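Local coordinates for protein aldose-aldose oxidoreductase (Caulobacter crescentus, PDB 5A04) that probably oxidises one aldose sugar while reducing another, using a bound NADP(H) cofactor held by its Rossmann-fold domain, at residues 46-49 and 50-54; 216-220 and 221-225; 273-277 and 278-282. All coordinates share one frame; numbering follows the deposited sequence.

Contact 1: 46-49 and 50-54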
ATOM      1  N   LYS A  46      27.149  32.463  16.136  1.00 25.20           N
ATOM      2  CA  LYS A  46      27.827  32.583  17.423  1.00 25.52           C
ATOM      3  C   LYS A  46      27.647  31.300  18.223  1.00 23.18           C
ATOM      4  O   LYS A  46      28.620  30.686  18.671  1.00 27.19           O
ATOM      5  CB  LYS A  46      27.285  33.782  18.205  1.00 26.56           C
ATOM      6  CG  LYS A  46      27.849  33.890  19.620  1.00 34.83           C
ATOM      7  CD  LYS A  46      27.235  35.065  20.366  1.00 41.50           C
ATOM      8  CE  LYS A  46      27.667  35.090  21.823  1.00 44.29           C
ATOM      9  NZ  LYS A  46      26.917  36.134  22.576  1.00 49.97           N
ATOM     10  N   THR A  47      26.392  30.896  18.376  1.00 22.53           N
ATOM     11  CA  THR A  47      26.033  29.732  19.179  1.00 24.95           C
ATOM     12  C   THR A  47      26.733  28.460  18.707  1.00 26.12           C
ATOM     13  O   THR A  47      27.397  27.770  19.489  1.00 23.35           O
ATOM     14  CB  THR A  47      24.509  29.514  19.157  1.00 26.27           C
ATOM     15  OG1 THR A  47      23.874  30.573  19.882  1.00 32.86           O
ATOM     16  CG2 THR A  47      24.148  28.183  19.807  1.00 31.28           C
ATOM     17  N   TYR A  48      26.595  28.144  17.422  1.00 22.28           N
ATOM     18  CA  TYR A  48      27.161  26.900  16.920  1.00 20.51           C
ATOM     19  C   TYR A  48      28.639  27.027  16.617  1.00 19.76           C
ATOM     20  O   TYR A  48      29.372  26.038  16.655  1.00 20.31           O
ATOM     21  CB  TYR A  48      26.388  26.433  15.683  1.00 18.07           C
ATOM     22  CG  TYR A  48      24.981  26.056  16.036  1.00 20.98           C
ATOM     23  CD1 TYR A  48      24.717  24.873  16.717  1.00 21.83           C
ATOM     24  CD2 TYR A  48      23.918  26.900  15.743  1.00 20.28           C
ATOM     25  CE1 TYR A  48      23.435  24.529  17.069  1.00 21.16           C
ATOM     26  CE2 TYR A  48      22.622  26.563  16.093  1.00 22.13           C
ATOM     27  CZ  TYR A  48      22.394  25.375  16.759  1.00 23.98           C
ATOM     28  OH  TYR A  48      21.118  25.032  17.114  1.00 27.03           O
ATOM     29  N   GLY A  49      29.080  28.240  16.300  1.00 19.64           N
ATOM     30  CA  GLY A  49      30.494  28.491  16.089  1.00 18.37           C
ATOM     31  C   GLY A  49      31.256  28.213  17.373  1.00 21.07           C
ATOM     32  O   GLY A  49      32.325  27.601  17.365  1.00 23.14           O
ATOM     33  N   GLU A  50      30.690  28.665  18.482  1.00 23.39           N
ATOM     34  CA  GLU A  50      31.319  28.444  19.781  1.00 24.79           C
ATOM     35  C   GLU A  50      31.256  26.976  20.192  1.00 24.58           C
ATOM     36  O   GLU A  50      32.253  26.413  20.639  1.00 25.81           O
ATOM     37  CB  GLU A  50      30.665  29.332  20.836  1.00 29.67           C
ATOM     38  CG  GLU A  50      31.143  30.774  20.755  1.00 32.45           C
ATOM     39  CD  GLU A  50      30.388  31.706  21.685  1.00 41.31           C
ATOM     40  OE1 GLU A  50      29.604  31.214  22.527  1.00 47.16           O
ATOM     41  OE2 GLU A  50      30.573  32.937  21.563  1.00 42.95           O
ATOM     42  N   GLN A  51      30.098  26.347  20.030  1.00 22.73           N
ATOM     43  CA  GLN A  51      29.966  24.933  20.372  1.00 23.38           C
ATOM     44  C   GLN A  51      30.936  24.042  19.592  1.00 26.04           C
ATOM     45  O   GLN A  51      31.557  23.137  20.164  1.00 23.17           O
ATOM     46  CB  GLN A  51      28.524  24.450  20.149  1.00 23.99           C
ATOM     47  CG  GLN A  51      28.342  22.953  20.456  1.00 22.17           C
ATOM     48  CD  GLN A  51      26.909  22.476  20.327  1.00 24.55           C
ATOM     49  OE1 GLN A  51      26.016  23.235  19.952  1.00 26.74           O
ATOM     50  NE2 GLN A  51      26.676  21.208  20.658  1.00 25.38           N
ATOM     51  N   TYR A  52      31.085  24.294  18.292  1.00 19.92           N
ATOM     52  CA  TYR A  52      31.854  23.391  17.445  1.00 20.56           C
ATOM     53  C   TYR A  52      33.279  23.856  17.158  1.00 19.97           C
ATOM     54  O   TYR A  52      34.011  23.197  16.424  1.00 24.16           O
ATOM     55  CB  TYR A  52      31.108  23.156  16.120  1.00 20.44           C
ATOM     56  CG  TYR A  52      29.933  22.226  16.278  1.00 17.88           C
ATOM     57  CD1 TYR A  52      30.096  20.848  16.156  1.00 20.27           C
ATOM     58  CD2 TYR A  52      28.665  22.714  16.586  1.00 19.76           C
ATOM     59  CE1 TYR A  52      29.028  19.979  16.310  1.00 21.48           C
ATOM     60  CE2 TYR A  52      27.586  21.846  16.746  1.00 20.02           C
ATOM     61  CZ  TYR A  52      27.784  20.476  16.613  1.00 20.56           C
ATOM     62  OH  TYR A  52      26.727  19.606  16.767  1.00 19.04           O
ATOM     63  N   GLY A  53      33.688  24.970  17.756  1.00 21.71           N
ATOM     64  CA  GLY A  53      35.060  25.434  17.603  1.00 23.56           C
ATOM     65  C   GLY A  53      35.354  25.941  16.202  1.00 25.80           C
ATOM     66  O   GLY A  53      36.441  25.719  15.658  1.00 22.75           O
ATOM     67  N   ILE A  54      34.366  26.604  15.612  1.00 23.03           N
ATOM     68  CA  ILE A  54      34.502  27.198  14.285  1.00 22.39           C
ATOM     69  C   ILE A  54      34.871  28.665  14.426  1.00 20.22           C
ATOM     70  O   ILE A  54      34.061  29.453  14.921  1.00 22.77           O
ATOM     71  CB  ILE A  54      33.189  27.091  13.469  1.00 21.03           C
ATOM     72  CG1 ILE A  54      32.637  25.663  13.500  1.00 19.09           C
ATOM     73  CG2 ILE A  54      33.418  27.593  12.033  1.00 20.17           C
ATOM     74  CD1 ILE A  54      33.576  24.626  12.952  1.00 19.27           C
TER
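Three amide-to-carbonyl bonds carry the last turns of helix 42-52: E50 N donates a hydrogen bond to K46 O at 2.9 Å, Q51 N to T47 O at 3.1 Å and Y52 N to Y48 O at 2.9 Å. All are i to i+4 steps. After them the pattern changes. G49 O accepts I54 N at 2.9 Å, an i to i+5 bond that lies in the carbonyl plane on a lone pair, while G53 turns the chain with a positive phi of 70°. Outside the segments, T47 OG1 is taken up by E43 O one turn earlier, and I54 O accepts from R59 NE. The helix is the alpha element of the beta-alpha-beta unit formed with strands 32-38 and 59-60 in the NAD-binding Rossmann domain. Y48 packs on T19 and R20 of helix 16-22 and on L37 of strand 32-38, and Y52 on L34 of the same strand. Their rings run side by side, Y52 CE2 approaching the edge of the Y48 ring at CD1, 4.2 Å away. The Y52 ring in turn sets its own edge against Y48 O, with CD2 3.4 Å from that oxygen and close to coplanar. On the exposed flank, the extended K46 chain, its CG anti to the backbone N (chi1 174°), runs alongside E50. Methylene CG of K46 comes within 3.5 Å of E50 OE2, but NZ remains 5.0 Å from this oxygen, so the opposite charges are near without touching, and any attraction between them is probably weak.

Contact 2: 216-220 and 221-225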
ATOM      1  N   PRO A 216      -6.423  24.699   7.822  1.00 23.36           N
ATOM      2  CA  PRO A 216      -5.512  25.847   7.794  1.00 22.96           C
ATOM      3  C   PRO A 216      -4.097  25.491   7.325  1.00 20.89           C
ATOM      4  O   PRO A 216      -3.337  26.377   6.950  1.00 23.60           O
ATOM      5  CB  PRO A 216      -5.496  26.333   9.253  1.00 28.60           C
ATOM      6  CG  PRO A 216      -6.215  25.307  10.042  1.00 33.24           C
ATOM      7  CD  PRO A 216      -7.094  24.546   9.123  1.00 28.88           C
ATOM      8  N   ARG A 217      -3.749  24.210   7.350  1.00 19.28           N
ATOM      9  CA  ARG A 217      -2.422  23.789   6.903  1.00 17.71           C
ATOM     10  C   ARG A 217      -2.298  23.762   5.379  1.00 17.08           C
ATOM     11  O   ARG A 217      -1.194  23.840   4.839  1.00 17.13           O
ATOM     12  CB  ARG A 217      -2.097  22.393   7.437  1.00 18.25           C
ATOM     13  CG  ARG A 217      -1.896  22.314   8.931  1.00 16.50           C
ATOM     14  CD  ARG A 217      -1.727  20.851   9.358  1.00 19.04           C
ATOM     15  NE  ARG A 217      -2.971  20.098   9.227  1.00 18.25           N
ATOM     16  CZ  ARG A 217      -3.085  18.778   9.377  1.00 19.96           C
ATOM     17  NH1 ARG A 217      -2.025  18.032   9.671  1.00 18.93           N
ATOM     18  NH2 ARG A 217      -4.276  18.195   9.236  1.00 21.61           N
ATOM     19  N   PHE A 218      -3.427  23.615   4.690  1.00 16.87           N
ATOM     20  CA  PHE A 218      -3.373  23.171   3.298  1.00 16.13           C
ATOM     21  C   PHE A 218      -4.031  24.146   2.314  1.00 17.26           C
ATOM     22  O   PHE A 218      -4.728  23.731   1.395  1.00 19.71           O
ATOM     23  CB  PHE A 218      -4.017  21.783   3.177  1.00 17.86           C
ATOM     24  CG  PHE A 218      -3.369  20.725   4.050  1.00 17.15           C
ATOM     25  CD1 PHE A 218      -2.004  20.497   3.998  1.00 17.48           C
ATOM     26  CD2 PHE A 218      -4.138  19.965   4.925  1.00 19.31           C
ATOM     27  CE1 PHE A 218      -1.406  19.523   4.804  1.00 16.01           C
ATOM     28  CE2 PHE A 218      -3.557  19.001   5.737  1.00 17.00           C
ATOM     29  CZ  PHE A 218      -2.191  18.771   5.677  1.00 15.76           C
ATOM     30  N   GLY A 219      -3.792  25.438   2.507  1.00 16.56           N
ATOM     31  CA  GLY A 219      -4.284  26.435   1.576  1.00 18.61           C
ATOM     32  C   GLY A 219      -3.461  26.465   0.299  1.00 20.10           C
ATOM     33  O   GLY A 219      -3.949  26.893  -0.752  1.00 21.28           O
ATOM     34  N   GLU A 220      -2.208  26.017   0.373  1.00 17.13           N
ATOM     35  CA  GLU A 220      -1.301  26.192  -0.764  1.00 14.82           C
ATOM     36  C   GLU A 220      -0.736  24.903  -1.354  1.00 20.15           C
ATOM     37  O   GLU A 220      -0.498  24.832  -2.557  1.00 20.19           O
ATOM     38  CB  GLU A 220      -0.131  27.103  -0.376  1.00 17.51           C
ATOM     39  CG  GLU A 220      -0.580  28.467   0.100  1.00 18.14           C
ATOM     40  CD  GLU A 220       0.524  29.495   0.063  1.00 23.53           C
ATOM     41  OE1 GLU A 220       1.663  29.152  -0.328  1.00 18.62           O
ATOM     42  OE2 GLU A 220       0.242  30.651   0.424  1.00 21.62           O
ATOM     43  N   VAL A 221      -0.506  23.895  -0.517  1.00 17.49           N
ATOM     44  CA  VAL A 221       0.121  22.669  -1.001  1.00 15.72           C
ATOM     45  C   VAL A 221      -0.725  21.447  -0.652  1.00 18.68           C
ATOM     46  O   VAL A 221      -1.675  21.558   0.129  1.00 16.09           O
ATOM     47  CB  VAL A 221       1.550  22.499  -0.432  1.00 16.14           C
ATOM     48  CG1 VAL A 221       2.411  23.720  -0.793  1.00 17.24           C
ATOM     49  CG2 VAL A 221       1.528  22.281   1.085  1.00 15.00           C
ATOM     50  N   GLU A 222      -0.381  20.287  -1.213  1.00 15.32           N
ATOM     51  CA  GLU A 222      -1.241  19.111  -1.068  1.00 15.98           C
ATOM     52  C   GLU A 222      -0.949  18.328   0.204  1.00 16.01           C
ATOM     53  O   GLU A 222       0.179  18.311   0.710  1.00 15.49           O
ATOM     54  CB  GLU A 222      -1.124  18.186  -2.296  1.00 16.47           C
ATOM     55  CG  GLU A 222       0.098  17.260  -2.356  1.00 16.47           C
ATOM     56  CD  GLU A 222       1.406  17.956  -2.721  1.00 15.63           C
ATOM     57  OE1 GLU A 222       1.399  19.153  -3.107  1.00 15.62           O
ATOM     58  OE2 GLU A 222       2.466  17.285  -2.628  1.00 15.73           O
ATOM     59  N   ASP A 223      -1.993  17.671   0.701  1.00 14.60           N
ATOM     60  CA  ASP A 223      -1.891  16.805   1.867  1.00 15.82           C
ATOM     61  C   ASP A 223      -1.573  15.388   1.404  1.00 15.52           C
ATOM     62  O   ASP A 223      -0.429  14.950   1.507  1.00 16.11           O
ATOM     63  CB  ASP A 223      -3.193  16.857   2.672  1.00 15.57           C
ATOM     64  CG  ASP A 223      -3.254  15.802   3.767  1.00 18.64           C
ATOM     65  OD1 ASP A 223      -2.209  15.211   4.104  1.00 17.42           O
ATOM     66  OD2 ASP A 223      -4.359  15.587   4.298  1.00 18.37           O
ATOM     67  N   ILE A 224      -2.578  14.677   0.904  1.00 13.95           N
ATOM     68  CA  ILE A 224      -2.368  13.320   0.397  1.00 15.11           C
ATOM     69  C   ILE A 224      -2.219  13.313  -1.119  1.00 15.43           C
ATOM     70  O   ILE A 224      -3.025  13.909  -1.833  1.00 16.38           O
ATOM     71  CB  ILE A 224      -3.526  12.371   0.790  1.00 16.18           C
ATOM     72  CG1 ILE A 224      -3.534  12.143   2.305  1.00 20.71           C
ATOM     73  CG2 ILE A 224      -3.379  11.029   0.076  1.00 16.17           C
ATOM     74  CD1 ILE A 224      -4.761  11.351   2.801  1.00 23.25           C
ATOM     75  N   ILE A 225      -1.178  12.660  -1.613  1.00 14.08           N
ATOM     76  CA  ILE A 225      -1.142  12.332  -3.037  1.00 15.58           C
ATOM     77  C   ILE A 225      -0.508  10.948  -3.186  1.00 16.49           C
ATOM     78  O   ILE A 225       0.696  10.747  -3.009  1.00 16.54           O
ATOM     79  CB  ILE A 225      -0.422  13.431  -3.892  1.00 15.96           C
ATOM     80  CG1 ILE A 225      -0.479  13.066  -5.380  1.00 15.45           C
ATOM     81  CG2 ILE A 225       1.028  13.703  -3.415  1.00 14.62           C
ATOM     82  CD1 ILE A 225      -0.061  14.230  -6.301  1.00 16.43           C
TER
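F218 and D223 face each other across the loop that leads from strand 204-210 into strand 224-230 of the large mixed sheet in the C-terminal alpha/beta domain. Stacking comes first. D223 CB sits 3.6 Å from the centroid of the F218 ring, 9° off its normal, a CH-pi contact over the middle of the face. The carboxylate continues the overlap toward the ring's far end: its plane is 3° from that of the ring, and D223 CG is 3.7 Å from F218 CZ. D223 holds CG anti to its amide nitrogen (chi1 170°), which lays the acid group along the ring. On the opposite face R217 CB stands above the centre, so the phenyl is sandwiched between an arginine methylene and the aspartate. The R217 guanidinium also presents one face to F218 CE2, which lies 3.4 Å above its plane, offset toward the rim.

Polar bonds then fix these groups from outside. D223 OD1 accepts from Y243 N, while OD2 takes S244 OG and a salt bridge from R155 of the second subunit, so the stacked carboxylate also belongs to the dimer contact. These donors would probably stabilise its negative charge. R217 pairs with D215 and I165 O, its NH2 5.6 Å from D223 OD2. E222 bonds to Y328 OH and the amides of G181 and L183, and E220 OE1 accepts from R175 N.

Beyond the stack the contacts are slighter: the V221 side chain packs on L173, while its carbonyl oxygen O lies 3.9 Å from F218 CB.

Contact 3: 273-277 and 278-282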
ATOM      1  N   ARG A 273      11.385  -7.405   8.568  1.00 16.60           N
ATOM      2  CA  ARG A 273      10.794  -8.739   8.642  1.00 17.58           C
ATOM      3  C   ARG A 273      10.816  -9.324   7.236  1.00 21.59           C
ATOM      4  O   ARG A 273      10.622  -8.596   6.259  1.00 20.49           O
ATOM      5  CB  ARG A 273       9.366  -8.650   9.198  1.00 19.86           C
ATOM      6  CG  ARG A 273       8.642  -9.968   9.387  1.00 26.47           C
ATOM      7  CD  ARG A 273       7.349  -9.737  10.171  1.00 25.46           C
ATOM      8  NE  ARG A 273       6.353  -8.985   9.405  1.00 23.23           N
ATOM      9  CZ  ARG A 273       5.106  -9.397   9.201  1.00 29.20           C
ATOM     10  NH1 ARG A 273       4.697 -10.559   9.701  1.00 30.18           N
ATOM     11  NH2 ARG A 273       4.263  -8.654   8.492  1.00 24.90           N
ATOM     12  N   ALA A 274      11.075 -10.619   7.101  1.00 18.42           N
ATOM     13  CA  ALA A 274      11.100 -11.200   5.761  1.00 20.13           C
ATOM     14  C   ALA A 274      10.435 -12.562   5.739  1.00 21.11           C
ATOM     15  O   ALA A 274      10.399 -13.273   6.744  1.00 21.33           O
ATOM     16  CB  ALA A 274      12.521 -11.304   5.246  1.00 21.25           C
ATOM     17  N   GLN A 275       9.916 -12.919   4.575  1.00 18.57           N
ATOM     18  CA  GLN A 275       9.284 -14.214   4.373  1.00 23.21           C
ATOM     19  C   GLN A 275       9.933 -14.805   3.125  1.00 25.91           C
ATOM     20  O   GLN A 275       9.662 -14.347   2.013  1.00 22.95           O
ATOM     21  CB  GLN A 275       7.766 -14.041   4.232  1.00 25.07           C
ATOM     22  CG  GLN A 275       6.948 -15.323   4.257  1.00 32.36           C
ATOM     23  CD  GLN A 275       6.742 -15.890   2.879  1.00 35.03           C
ATOM     24  OE1 GLN A 275       6.070 -15.286   2.035  1.00 34.46           O
ATOM     25  NE2 GLN A 275       7.338 -17.046   2.628  1.00 37.39           N
ATOM     26  N   LEU A 276      10.820 -15.789   3.300  1.00 21.97           N
ATOM     27  CA  LEU A 276      11.680 -16.230   2.196  1.00 24.45           C
ATOM     28  C   LEU A 276      11.761 -17.747   2.012  1.00 30.33           C
ATOM     29  O   LEU A 276      12.854 -18.301   1.868  1.00 34.39           O
ATOM     30  CB  LEU A 276      13.098 -15.695   2.390  1.00 25.56           C
ATOM     31  CG  LEU A 276      13.266 -14.175   2.403  1.00 27.32           C
ATOM     32  CD1 LEU A 276      14.669 -13.789   2.835  1.00 28.04           C
ATOM     33  CD2 LEU A 276      12.983 -13.657   1.020  1.00 23.55           C
ATOM     34  N   GLY A 277      10.616 -18.414   2.004  1.00 26.28           N
ATOM     35  CA  GLY A 277      10.590 -19.848   1.780  1.00 31.33           C
ATOM     36  C   GLY A 277      10.240 -20.568   3.060  1.00 32.17           C
ATOM     37  O   GLY A 277       9.959 -21.768   3.067  1.00 38.47           O
ATOM     38  N   GLY A 278      10.264 -19.821   4.155  1.00 32.94           N
ATOM     39  CA  GLY A 278       9.870 -20.332   5.451  1.00 30.80           C
ATOM     40  C   GLY A 278       8.810 -19.397   5.986  1.00 27.86           C
ATOM     41  O   GLY A 278       8.115 -18.759   5.199  1.00 32.31           O
ATOM     42  N   PRO A 279       8.697 -19.285   7.322  1.00 29.78           N
ATOM     43  CA  PRO A 279       7.734 -18.365   7.939  1.00 27.22           C
ATOM     44  C   PRO A 279       8.242 -16.927   7.883  1.00 23.45           C
ATOM     45  O   PRO A 279       9.421 -16.726   7.573  1.00 27.33           O
ATOM     46  CB  PRO A 279       7.666 -18.860   9.389  1.00 26.83           C
ATOM     47  CG  PRO A 279       9.042 -19.334   9.648  1.00 23.61           C
ATOM     48  CD  PRO A 279       9.488 -19.998   8.344  1.00 31.78           C
ATOM     49  N   PRO A 280       7.364 -15.945   8.131  1.00 24.89           N
ATOM     50  CA  PRO A 280       7.824 -14.554   8.248  1.00 22.89           C
ATOM     51  C   PRO A 280       8.604 -14.422   9.542  1.00 23.86           C
ATOM     52  O   PRO A 280       8.129 -14.883  10.577  1.00 26.16           O
ATOM     53  CB  PRO A 280       6.532 -13.738   8.309  1.00 29.19           C
ATOM     54  CG  PRO A 280       5.437 -14.693   7.926  1.00 27.80           C
ATOM     55  CD  PRO A 280       5.913 -16.051   8.313  1.00 29.89           C
ATOM     56  N   ALA A 281       9.776 -13.813   9.489  1.00 21.52           N
ATOM     57  CA  ALA A 281      10.621 -13.740  10.666  1.00 22.77           C
ATOM     58  C   ALA A 281      11.366 -12.420  10.677  1.00 21.29           C
ATOM     59  O   ALA A 281      11.646 -11.871   9.612  1.00 20.83           O
ATOM     60  CB  ALA A 281      11.598 -14.903  10.687  1.00 25.29           C
ATOM     61  N   PRO A 282      11.686 -11.907  11.877  1.00 21.82           N
ATOM     62  CA  PRO A 282      12.590 -10.755  11.974  1.00 20.98           C
ATOM     63  C   PRO A 282      13.906 -11.088  11.311  1.00 25.05           C
ATOM     64  O   PRO A 282      14.354 -12.234  11.378  1.00 24.55           O
ATOM     65  CB  PRO A 282      12.777 -10.558  13.484  1.00 27.07           C
ATOM     66  CG  PRO A 282      11.654 -11.286  14.125  1.00 30.06           C
ATOM     67  CD  PRO A 282      11.275 -12.407  13.202  1.00 28.15           C
TER
HETATM   68  O   HOH W   1      11.299 -17.436   5.491  1.00 28.94           O
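A274 and A281 form the hydrogen-bonded pair of two short antiparallel strands, 273-275 and 280-282, whose axes approach to 4.5 Å with 150° between their N-to-C directions. A274 N donates to A281 O and A281 N to A274 O, both at 2.9 Å. Beside it R273 and P282 make a non-hydrogen-bonded pair, and two CA-H...O contacts supplement the bonds, the shorter from P280 CA to A274 O at 3.2 Å. The turn closes over a water that accepts from L276 N and G278 N and donates to P279 O, linking backbone groups too far apart to bond directly. G277, with positive phi, adopts angles at which a CB would jam against the preceding carbonyl oxygen. This beta hairpin forms one edge of the mixed sheet within the chain, with strand 257-261 on its inner side. Q275 leaves its strand with CG anti to the backbone N (chi1 -170°) and bends at chi2, bringing NE2 round to G278 O at 3.2 Å. The bond meets that oxygen in its carbonyl plane, while the oxygen lies 18° out of the Q275 amide plane. Methylene CG of Q275 also rests 4.0 Å from P280 CG. A leucine in place of Q275 would probably leave G278 O without this side-chain donor and the turn less firmly tied to the strand. R273 lies alongside P280 on the same face of the sheet, NH1 3.9 Å from P280 CB; its NE forms a salt bridge with E260, and NH2 reaches D262 of the second subunit.

How the contacts relate
Contact 1 belongs to the Rossmann domain, whereas contacts 2 and 3 share the mixed sheet of the C-terminal domain, their centres 38 Å apart. Contact 2 is buried, contact 1 is partly so and contact 3 lies at the surface. Backbone hydrogen bonds dominate contacts 1 and 3, as helix turns in one and as a two-strand pair with a water-bridged turn in the other. Contact 2 has none across its segments and relies on stacking, its buried acids satisfied from outside. In both 216-225 and 273-282 a charged side chain reaches the second subunit; 46-54 touches no other chain of the assembly.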